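PDB 6GQ0: putative sugar binding protein from Geobacillus stearothermophilus, which probably serves as the sugar-capturing component of a bacterial uptake system and binds beta-D-galactose. Local coordinates for residues A[33-38]-A[63-68]; A[90-95]-A[114-119]. All coordinates share one frame; numbering follows the deposited sequence.

Contact 1 of 2, residues A[33-38]-A[63-68]; sequences FVLVPE and LEYIGP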
ATOM      1  N   PHE A  33      17.612 -14.504  -4.935  1.00 45.97           N
ATOM      2  CA  PHE A  33      16.230 -14.182  -4.659  1.00 45.45           C
ATOM      3  C   PHE A  33      15.705 -13.144  -5.638  1.00 45.21           C
ATOM      4  O   PHE A  33      16.438 -12.342  -6.098  1.00 47.17           O
ATOM      5  CB  PHE A  33      16.110 -13.596  -3.254  1.00 41.24           C
ATOM      6  CG  PHE A  33      16.540 -14.511  -2.153  1.00 42.49           C
ATOM      7  CD1 PHE A  33      16.510 -15.862  -2.291  1.00 40.07           C
ATOM      8  CD2 PHE A  33      16.930 -13.999  -0.959  1.00 41.97           C
ATOM      9  CE1 PHE A  33      16.904 -16.677  -1.271  1.00 41.21           C
ATOM     10  CE2 PHE A  33      17.319 -14.809   0.070  1.00 43.76           C
ATOM     11  CZ  PHE A  33      17.309 -16.150  -0.086  1.00 36.76           C
ATOM     12  N   VAL A  34      14.429 -13.184  -5.948  1.00 41.44           N
ATOM     13  CA  VAL A  34      13.792 -12.197  -6.819  1.00 43.89           C
ATOM     14  C   VAL A  34      12.773 -11.414  -6.001  1.00 45.09           C
ATOM     15  O   VAL A  34      11.951 -12.006  -5.291  1.00 42.95           O
ATOM     16  CB  VAL A  34      13.111 -12.857  -8.033  1.00 43.16           C
ATOM     17  CG1 VAL A  34      12.500 -11.793  -8.955  1.00 48.33           C
ATOM     18  CG2 VAL A  34      14.093 -13.745  -8.784  1.00 47.68           C
ATOM     19  N   LEU A  35      12.829 -10.087  -6.103  1.00 45.60           N
ATOM     20  CA  LEU A  35      11.829  -9.199  -5.526  1.00 42.68           C
ATOM     21  C   LEU A  35      11.133  -8.475  -6.672  1.00 45.85           C
ATOM     22  O   LEU A  35      11.788  -7.809  -7.479  1.00 43.69           O
ATOM     23  CB  LEU A  35      12.467  -8.210  -4.545  1.00 41.79           C
ATOM     24  CG  LEU A  35      11.512  -7.487  -3.581  1.00 46.13           C
ATOM     25  CD1 LEU A  35      12.266  -6.894  -2.409  1.00 48.95           C
ATOM     26  CD2 LEU A  35      10.715  -6.401  -4.254  1.00 46.37           C
ATOM     27  N   VAL A  36       9.813  -8.611  -6.744  1.00 43.62           N
ATOM     28  CA  VAL A  36       9.005  -8.049  -7.818  1.00 45.76           C
ATOM     29  C   VAL A  36       8.191  -6.896  -7.233  1.00 45.40           C
ATOM     30  O   VAL A  36       7.222  -7.133  -6.494  1.00 40.08           O
ATOM     31  CB  VAL A  36       8.096  -9.102  -8.465  1.00 45.16           C
ATOM     32  CG1 VAL A  36       7.291  -8.489  -9.582  1.00 49.05           C
ATOM     33  CG2 VAL A  36       8.933 -10.261  -9.004  1.00 46.76           C
ATOM     34  N   PRO A  37       8.545  -5.649  -7.525  1.00 48.75           N
ATOM     35  CA  PRO A  37       7.737  -4.520  -7.061  1.00 43.83           C
ATOM     36  C   PRO A  37       6.519  -4.328  -7.950  1.00 44.04           C
ATOM     37  O   PRO A  37       6.461  -4.795  -9.089  1.00 43.03           O
ATOM     38  CB  PRO A  37       8.696  -3.332  -7.177  1.00 44.39           C
ATOM     39  CG  PRO A  37       9.543  -3.683  -8.353  1.00 46.68           C
ATOM     40  CD  PRO A  37       9.717  -5.202  -8.303  1.00 46.54           C
ATOM     41  N   GLU A  38       5.522  -3.641  -7.394  1.00 42.50           N
ATOM     42  CA  GLU A  38       4.372  -3.281  -8.209  1.00 46.89           C
ATOM     43  C   GLU A  38       4.795  -2.412  -9.380  1.00 42.78           C
ATOM     44  O   GLU A  38       4.237  -2.535 -10.473  1.00 44.17           O
ATOM     45  CB  GLU A  38       3.314  -2.566  -7.370  1.00 43.86           C
ATOM     46  CG  GLU A  38       2.021  -2.313  -8.130  1.00 45.87           C
ATOM     47  CD  GLU A  38       0.855  -1.966  -7.221  1.00 48.27           C
ATOM     48  OE1 GLU A  38       1.099  -1.649  -6.033  1.00 45.92           O
ATOM     49  OE2 GLU A  38      -0.304  -2.026  -7.697  1.00 49.92           O
ATOM     50  N   LEU A  63      20.361 -10.481  -5.000  1.00 56.26           N
ATOM     51  CA  LEU A  63      18.987 -10.004  -5.074  1.00 51.59           C
ATOM     52  C   LEU A  63      18.752  -9.392  -6.443  1.00 55.71           C
ATOM     53  O   LEU A  63      19.431  -8.433  -6.825  1.00 60.50           O
ATOM     54  CB  LEU A  63      18.694  -8.976  -3.988  1.00 49.69           C
ATOM     55  CG  LEU A  63      17.292  -8.395  -4.159  1.00 51.22           C
ATOM     56  CD1 LEU A  63      16.230  -9.446  -3.808  1.00 44.93           C
ATOM     57  CD2 LEU A  63      17.139  -7.143  -3.336  1.00 48.35           C
ATOM     58  N   GLU A  64      17.787  -9.934  -7.173  1.00 51.71           N
ATOM     59  CA  GLU A  64      17.407  -9.401  -8.468  1.00 52.68           C
ATOM     60  C   GLU A  64      16.069  -8.680  -8.323  1.00 55.64           C
ATOM     61  O   GLU A  64      15.061  -9.291  -7.957  1.00 52.04           O
ATOM     62  CB  GLU A  64      17.342 -10.519  -9.504  1.00 56.69           C
ATOM     63  CG  GLU A  64      16.659 -10.151 -10.779  1.00 58.73           C
ATOM     64  CD  GLU A  64      16.503 -11.332 -11.710  1.00 64.70           C
ATOM     65  OE1 GLU A  64      16.097 -11.115 -12.875  1.00 75.27           O
ATOM     66  OE2 GLU A  64      16.806 -12.479 -11.294  1.00 64.30           O
ATOM     67  N   TYR A  65      16.069  -7.383  -8.591  1.00 56.17           N
ATOM     68  CA  TYR A  65      14.910  -6.520  -8.387  1.00 51.59           C
ATOM     69  C   TYR A  65      14.330  -6.185  -9.757  1.00 54.10           C
ATOM     70  O   TYR A  65      14.900  -5.376 -10.492  1.00 55.48           O
ATOM     71  CB  TYR A  65      15.336  -5.278  -7.608  1.00 52.97           C
ATOM     72  CG  TYR A  65      14.273  -4.229  -7.391  1.00 54.52           C
ATOM     73  CD1 TYR A  65      13.363  -4.329  -6.344  1.00 51.68           C
ATOM     74  CD2 TYR A  65      14.211  -3.107  -8.210  1.00 53.85           C
ATOM     75  CE1 TYR A  65      12.401  -3.348  -6.140  1.00 49.22           C
ATOM     76  CE2 TYR A  65      13.269  -2.132  -8.008  1.00 52.48           C
ATOM     77  CZ  TYR A  65      12.363  -2.255  -6.977  1.00 52.59           C
ATOM     78  OH  TYR A  65      11.423  -1.268  -6.803  1.00 53.07           O
ATOM     79  N   ILE A  66      13.210  -6.822 -10.111  1.00 50.20           N
ATOM     80  CA  ILE A  66      12.608  -6.687 -11.437  1.00 53.39           C
ATOM     81  C   ILE A  66      11.087  -6.663 -11.308  1.00 52.28           C
ATOM     82  O   ILE A  66      10.508  -7.416 -10.522  1.00 50.13           O
ATOM     83  CB  ILE A  66      13.042  -7.835 -12.379  1.00 57.23           C
ATOM     84  CG1 ILE A  66      14.566  -7.881 -12.559  1.00 62.95           C
ATOM     85  CG2 ILE A  66      12.373  -7.694 -13.742  1.00 60.15           C
ATOM     86  CD1 ILE A  66      15.165  -6.663 -13.252  1.00 63.24           C
ATOM     87  N   GLY A  67      10.438  -5.811 -12.100  1.00 52.63           N
ATOM     88  CA  GLY A  67       8.993  -5.803 -12.207  1.00 52.42           C
ATOM     89  C   GLY A  67       8.508  -4.907 -13.340  1.00 51.83           C
ATOM     90  O   GLY A  67       9.279  -4.499 -14.213  1.00 49.23           O
ATOM     91  N   PRO A  68       7.227  -4.557 -13.335  1.00 50.25           N
ATOM     92  CA  PRO A  68       6.715  -3.652 -14.377  1.00 54.13           C
ATOM     93  C   PRO A  68       7.205  -2.227 -14.155  1.00 54.16           C
ATOM     94  O   PRO A  68       7.135  -1.700 -13.044  1.00 50.70           O
ATOM     95  CB  PRO A  68       5.192  -3.755 -14.222  1.00 54.49           C
ATOM     96  CG  PRO A  68       4.965  -5.008 -13.407  1.00 54.54           C
ATOM     97  CD  PRO A  68       6.150  -5.119 -12.507  1.00 52.50           C
TER
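With CG anti to the backbone N in both Leu35 (chi1 -164°) and Tyr65 (chi1 176°), the two side chains leave the same face of a parallel strand pair, and Leu35 CD2 comes to rest 4.0 Å from Tyr65 CD1. The phenol then runs on toward Pro37, whose CD stands over one face of the ring, displaced toward its rim, in a CH-pi contact 4.2 Å from the centroid. Pro37 CG reaches the hydroxyl end, 3.4 Å from Tyr65 CZ. Toward the amino-terminal ends of the strands, Leu63 CD1 fills in against the CB atoms of Phe33 and Leu35. On the other face Val34 and Glu64 lie alongside one another, and the carboxylate of Glu64 is hydrogen-bonded to His32. The backbones are laced by Glu64 N to Phe33 O (3.0 Å, nearly straight), Leu35 N to Glu64 O (3.0 Å) and Ile66 N to Leu35 O (3.2 Å). Tyr65 and Pro37 also touch Trp45, a galactose-binding residue on helix 43-59, while Glu38, another ligand-binding residue, follows directly after Pro37. Strand 32-36, that helix and strand 62-65 form the beta-alpha-beta unit that opens a periplasmic binding protein fold, its sugar site at the carboxy-terminal strand ends.

Contact 2 of 2, residues A[90-95]-A[114-119]; sequences GIITQG and PVVTID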
ATOM      1  N   GLY A  90      14.148 -18.056  -3.998  1.00 38.33           N
ATOM      2  CA  GLY A  90      12.951 -17.546  -3.362  1.00 36.20           C
ATOM      3  C   GLY A  90      12.450 -16.327  -4.114  1.00 34.73           C
ATOM      4  O   GLY A  90      13.208 -15.660  -4.824  1.00 37.57           O
ATOM      5  N   ILE A  91      11.159 -16.055  -3.957  1.00 34.33           N
ATOM      6  CA  ILE A  91      10.490 -14.949  -4.638  1.00 33.52           C
ATOM      7  C   ILE A  91       9.736 -14.116  -3.611  1.00 35.69           C
ATOM      8  O   ILE A  91       8.993 -14.657  -2.784  1.00 34.04           O
ATOM      9  CB  ILE A  91       9.543 -15.457  -5.742  1.00 34.23           C
ATOM     10  CG1 ILE A  91      10.368 -16.042  -6.897  1.00 35.44           C
ATOM     11  CG2 ILE A  91       8.654 -14.316  -6.260  1.00 39.53           C
ATOM     12  CD1 ILE A  91       9.558 -16.760  -7.950  1.00 42.89           C
ATOM     13  N   ILE A  92       9.934 -12.799  -3.663  1.00 38.48           N
ATOM     14  CA  ILE A  92       9.256 -11.840  -2.797  1.00 34.41           C
ATOM     15  C   ILE A  92       8.345 -11.000  -3.684  1.00 34.17           C
ATOM     16  O   ILE A  92       8.783 -10.505  -4.728  1.00 35.47           O
ATOM     17  CB  ILE A  92      10.266 -10.956  -2.041  1.00 35.65           C
ATOM     18  CG1 ILE A  92      11.233 -11.815  -1.223  1.00 33.52           C
ATOM     19  CG2 ILE A  92       9.553  -9.932  -1.147  1.00 34.42           C
ATOM     20  CD1 ILE A  92      12.474 -11.054  -0.822  1.00 32.81           C
ATOM     21  N   THR A  93       7.077 -10.869  -3.293  1.00 32.08           N
ATOM     22  CA  THR A  93       6.094 -10.182  -4.125  1.00 34.20           C
ATOM     23  C   THR A  93       4.890  -9.799  -3.281  1.00 33.90           C
ATOM     24  O   THR A  93       4.651 -10.373  -2.222  1.00 28.89           O
ATOM     25  CB  THR A  93       5.631 -11.055  -5.300  1.00 33.79           C
ATOM     26  OG1 THR A  93       4.706 -10.318  -6.114  1.00 39.07           O
ATOM     27  CG2 THR A  93       4.951 -12.321  -4.792  1.00 37.64           C
ATOM     28  N   GLN A  94       4.124  -8.822  -3.774  1.00 30.26           N
ATOM     29  CA  GLN A  94       2.783  -8.598  -3.257  1.00 26.23           C
ATOM     30  C   GLN A  94       1.885  -9.770  -3.606  1.00 27.81           C
ATOM     31  O   GLN A  94       2.006 -10.373  -4.677  1.00 31.96           O
ATOM     32  CB  GLN A  94       2.153  -7.339  -3.884  1.00 31.30           C
ATOM     33  CG  GLN A  94       2.781  -6.030  -3.520  1.00 30.72           C
ATOM     34  CD  GLN A  94       2.352  -4.955  -4.498  1.00 37.54           C
ATOM     35  OE1 GLN A  94       2.526  -5.111  -5.704  1.00 38.74           O
ATOM     36  NE2 GLN A  94       1.759  -3.886  -3.991  1.00 39.32           N
ATOM     37  N   GLY A  95       0.956 -10.074  -2.709  1.00 33.87           N
ATOM     38  CA  GLY A  95      -0.157 -10.936  -3.066  1.00 36.00           C
ATOM     39  C   GLY A  95      -1.322 -10.054  -3.475  1.00 35.24           C
ATOM     40  O   GLY A  95      -2.339  -9.988  -2.776  1.00 39.34           O
ATOM     41  N   PRO A 114      10.108 -20.971  -2.186  1.00 36.92           N
ATOM     42  CA  PRO A 114       9.332 -20.294  -1.140  1.00 32.39           C
ATOM     43  C   PRO A 114       8.998 -18.866  -1.556  1.00 29.32           C
ATOM     44  O   PRO A 114       9.784 -18.197  -2.228  1.00 31.59           O
ATOM     45  CB  PRO A 114      10.272 -20.333   0.071  1.00 31.25           C
ATOM     46  CG  PRO A 114      11.643 -20.395  -0.521  1.00 35.88           C
ATOM     47  CD  PRO A 114      11.511 -21.194  -1.791  1.00 37.34           C
ATOM     48  N   VAL A 115       7.806 -18.413  -1.174  1.00 30.97           N
ATOM     49  CA  VAL A 115       7.323 -17.069  -1.501  1.00 28.95           C
ATOM     50  C   VAL A 115       7.135 -16.312  -0.198  1.00 29.59           C
ATOM     51  O   VAL A 115       6.468 -16.799   0.722  1.00 28.39           O
ATOM     52  CB  VAL A 115       6.017 -17.103  -2.311  1.00 24.57           C
ATOM     53  CG1 VAL A 115       5.445 -15.643  -2.578  1.00 26.21           C
ATOM     54  CG2 VAL A 115       6.238 -17.806  -3.626  1.00 31.13           C
ATOM     55  N   VAL A 116       7.763 -15.149  -0.101  1.00 29.35           N
ATOM     56  CA  VAL A 116       7.476 -14.196   0.962  1.00 29.38           C
ATOM     57  C   VAL A 116       6.615 -13.094   0.347  1.00 28.92           C
ATOM     58  O   VAL A 116       7.003 -12.491  -0.659  1.00 30.59           O
ATOM     59  CB  VAL A 116       8.769 -13.636   1.575  1.00 28.78           C
ATOM     60  CG1 VAL A 116       8.488 -12.405   2.449  1.00 30.15           C
ATOM     61  CG2 VAL A 116       9.500 -14.742   2.380  1.00 26.95           C
ATOM     62  N   THR A 117       5.435 -12.846   0.908  1.00 27.77           N
ATOM     63  CA  THR A 117       4.658 -11.719   0.406  1.00 28.67           C
ATOM     64  C   THR A 117       5.129 -10.438   1.083  1.00 29.76           C
ATOM     65  O   THR A 117       5.588 -10.458   2.226  1.00 29.61           O
ATOM     66  CB  THR A 117       3.144 -11.917   0.602  1.00 29.30           C
ATOM     67  OG1 THR A 117       2.847 -12.347   1.938  1.00 27.72           O
ATOM     68  CG2 THR A 117       2.586 -12.940  -0.408  1.00 31.25           C
ATOM     69  N   ILE A 118       5.042  -9.319   0.349  1.00 29.54           N
ATOM     70  CA  ILE A 118       5.484  -8.023   0.862  1.00 27.90           C
ATOM     71  C   ILE A 118       4.429  -6.987   0.511  1.00 27.41           C
ATOM     72  O   ILE A 118       3.835  -7.050  -0.569  1.00 27.55           O
ATOM     73  CB  ILE A 118       6.879  -7.624   0.307  1.00 28.40           C
ATOM     74  CG1 ILE A 118       7.406  -6.362   0.990  1.00 32.46           C
ATOM     75  CG2 ILE A 118       6.867  -7.428  -1.215  1.00 29.96           C
ATOM     76  CD1 ILE A 118       8.799  -5.973   0.530  1.00 32.49           C
ATOM     77  N   ASP A 119       4.150  -6.079   1.464  1.00 27.52           N
ATOM     78  CA  ASP A 119       3.310  -4.884   1.265  1.00 30.55           C
ATOM     79  C   ASP A 119       1.816  -5.201   1.200  1.00 30.78           C
ATOM     80  O   ASP A 119       0.990  -4.499   1.800  1.00 32.74           O
ATOM     81  CB  ASP A 119       3.752  -4.141   0.005  1.00 30.67           C
ATOM     82  CG  ASP A 119       2.829  -2.993  -0.348  1.00 35.73           C
ATOM     83  OD1 ASP A 119       3.044  -1.887   0.189  1.00 34.54           O
ATOM     84  OD2 ASP A 119       1.889  -3.206  -1.148  1.00 34.08           O
TER
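The carboxamide of Gln94 and the carboxylate of Asp119 run next to each other, with their planes turned 55° apart. Gln94 NE2 donates to Asp119 OD2 over 2.9 Å; the acceptor lies close to the amide plane, whereas the donor approaches from above the carboxylate plane. This polar pair closes the carboxy-terminal end of a beta-alpha-beta unit, in which helix 98-109 links parallel strands 90-93 and 115-118. Gln94 NE2 also bonds Glu38, and Asp119 OD1 is held by Tyr44. Since Glu38 and Asp119 both bind galactose, the amide bridges two ligand-binding carboxylates, which is consistent with a second-shell role for Gln94. Replacing Gln94 with an alanine is likely to leave these two carboxylates unlinked, without their shared donor, though Tyr44 would still hold Asp119.

On the amino-terminal side of this pair, the strands are joined by a parallel ladder of four bonds: Ile91 N to Pro114 O, Val116 N to Ile91 O, Thr93 N to Val116 O and Ile118 N to Thr93 O. The face of Ile92 and Val116 is apolar, whereas the other mixes Ile91 and Val115 with two threonines. Ile92 lies alongside Val116, its CG1 4.1 Å from Val116 CB, and both pack on Met280 of helix 269-284. Ile92 CG2, anti to the backbone N, also meets Ile118 CG2 at 3.7 Å. On the opposite face Thr93 CG2 touches Val115 CG1 at 4.0 Å. The other branch of Thr93, OG1, is anti to the backbone N (chi1 -178°) and donates to Gln94 O at 3.1 Å, satisfying a buried hydroxyl within its own segment. Thr117 OG1 bonds Asp121. In the last rung of the ladder, Ile118 N sits 2.8 Å from Thr93 O and approaches from above the carbonyl plane.

In the fold
Contact 1 and contact 2 follow one another along the chain, the first closing before the second opens, and their centres lie 10 Å apart. Each joins the two strands of a right-handed beta-alpha-beta unit, and strands 32-36 and 90-93 are neighbours, giving the sheet order 62-65, 32-36, 90-93, 115-118. Backbone bonds probably tie the contacts together: Ile92 N lies 2.7 Å from Val34 O, and Val36 N 3.0 Å from Ile92 O. Helix 73-85 packs against both contacts on one face of the sheet, helix 269-284 on the other. The shared parallel direction gathers the carboxy-terminal ends side by side, bringing Glu38 and Asp119 to one sugar site.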